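Local coordinates for protein putative amidohydrolase (PDB 3MKV) that probably acts as a zinc-dependent prolidase of the amidohydrolase superfamily, hydrolysing dipeptides that end in proline, at residues A[27-32]-A[376-381]. Sequence-based numbering, arbitrary orientation.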
# COMPACT_ATOMS: atom_id res chain seq x y z
N ILE A 27 -49.44 39.88 9.70
CA ILE A 27 -48.61 39.03 8.86
C ILE A 27 -49.34 37.74 8.50
O ILE A 27 -49.89 37.05 9.36
CB ILE A 27 -47.27 38.70 9.54
CG1 ILE A 27 -46.73 39.93 10.29
CG2 ILE A 27 -46.26 38.21 8.52
CD1 ILE A 27 -45.70 39.60 11.33
N LEU A 28 -49.37 37.42 7.21
CA LEU A 28 -50.05 36.23 6.73
C LEU A 28 -49.05 35.15 6.34
O LEU A 28 -48.33 35.28 5.35
CB LEU A 28 -50.95 36.57 5.54
CG LEU A 28 -51.71 35.40 4.92
CD1 LEU A 28 -52.77 34.86 5.88
CD2 LEU A 28 -52.34 35.82 3.61
N ILE A 29 -49.01 34.08 7.13
CA ILE A 29 -48.14 32.95 6.86
C ILE A 29 -48.95 31.78 6.36
O ILE A 29 -49.96 31.42 6.96
CB ILE A 29 -47.41 32.51 8.14
CG1 ILE A 29 -46.34 33.53 8.51
CG2 ILE A 29 -46.81 31.11 7.95
CD1 ILE A 29 -46.89 34.92 8.60
N GLU A 30 -48.50 31.17 5.27
CA GLU A 30 -49.11 29.93 4.82
C GLU A 30 -48.14 29.08 4.00
O GLU A 30 -47.47 29.57 3.09
CB GLU A 30 -50.39 30.20 4.04
CG GLU A 30 -50.17 30.84 2.69
CD GLU A 30 -51.47 31.29 2.06
OE1 GLU A 30 -52.17 32.13 2.68
OE2 GLU A 30 -51.79 30.81 0.96
N ASP A 31 -48.07 27.80 4.36
CA ASP A 31 -47.19 26.85 3.67
C ASP A 31 -45.71 27.24 3.69
O ASP A 31 -45.04 27.21 2.65
CB ASP A 31 -47.66 26.62 2.23
CG ASP A 31 -48.88 25.72 2.16
OD1 ASP A 31 -49.42 25.56 1.05
OD2 ASP A 31 -49.29 25.18 3.21
N GLY A 32 -45.22 27.61 4.86
CA GLY A 32 -43.80 27.86 5.05
C GLY A 32 -43.32 29.27 4.74
O GLY A 32 -42.22 29.64 5.11
N ALA A 376 -40.71 35.40 1.72
CA ALA A 376 -39.63 34.96 2.60
C ALA A 376 -40.03 33.72 3.41
O ALA A 376 -41.21 33.36 3.47
CB ALA A 376 -39.22 36.09 3.55
N HIS A 377 -39.05 33.08 4.03
CA HIS A 377 -39.35 31.91 4.86
C HIS A 377 -40.07 32.36 6.13
O HIS A 377 -39.69 33.35 6.76
CB HIS A 377 -38.08 31.13 5.22
CG HIS A 377 -37.51 30.37 4.07
ND1 HIS A 377 -36.45 30.83 3.32
CD2 HIS A 377 -37.85 29.17 3.54
CE1 HIS A 377 -36.17 29.95 2.37
NE2 HIS A 377 -37.00 28.93 2.48
N ALA A 378 -41.12 31.63 6.50
CA ALA A 378 -41.86 31.93 7.71
C ALA A 378 -41.06 31.43 8.91
O ALA A 378 -41.46 30.49 9.60
CB ALA A 378 -43.25 31.32 7.69
N ASP A 379 -39.91 32.07 9.12
CA ASP A 379 -39.13 31.91 10.33
C ASP A 379 -39.43 33.14 11.17
O ASP A 379 -38.95 34.23 10.87
CB ASP A 379 -37.63 31.86 10.01
CG ASP A 379 -37.23 30.67 9.14
OD1 ASP A 379 -38.13 29.92 8.67
OD2 ASP A 379 -36.02 30.49 8.92
N VAL A 380 -40.24 32.96 12.20
CA VAL A 380 -40.74 34.10 12.97
C VAL A 380 -40.56 33.90 14.46
O VAL A 380 -40.74 32.79 14.97
CB VAL A 380 -42.24 34.36 12.70
CG1 VAL A 380 -42.71 35.59 13.44
CG2 VAL A 380 -42.51 34.50 11.22
N LEU A 381 -40.22 34.97 15.16
CA LEU A 381 -40.18 34.95 16.62
C LEU A 381 -41.22 35.92 17.20
O LEU A 381 -41.59 36.92 16.57
CB LEU A 381 -38.80 35.37 17.13
CG LEU A 381 -37.56 34.64 16.62
CD1 LEU A 381 -36.36 35.00 17.51
CD2 LEU A 381 -37.81 33.14 16.60
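The flat group that meets its partner here is the peptide carbonyl of Gly32: Ala378 N donates to Gly32 O at 2.7 Å and nearly straight (168°). The imidazole of His377 meets the ring of Phe33 with the planes about 30° apart, and its ND1 is bonded to Lys368 O. Gly32 suits the end of the turn after strand 25-30, because its backbone conformation would jam a side chain against the preceding carbonyl oxygen. Ala378 is the centre of an inverse gamma turn, closed by a weak bond from Asp379 N to His377 O. Its small methyl fits close by: Ala378 CB lies 3.2 Å from Gly32 O and 3.6 Å from Ile29 CG2. With CG2 anti to the backbone N and CG1 beside it, both branches of Ile29 reach the methyl, CG1 at 3.9 Å from Ala378 CB. Met405 of strand 403-406 touches both Ile29 and Ala378, extending the apolar patch. The contact joins the hairpin of strands 25-30 and 33-38, probably part of the small beta domain flanking the TIM barrel in amidohydrolases, to the loop entering strand 380-383, which pairs with strands 56-63 and 403-406; a backbone bond between Ala376 and Ile34 adds a second tie.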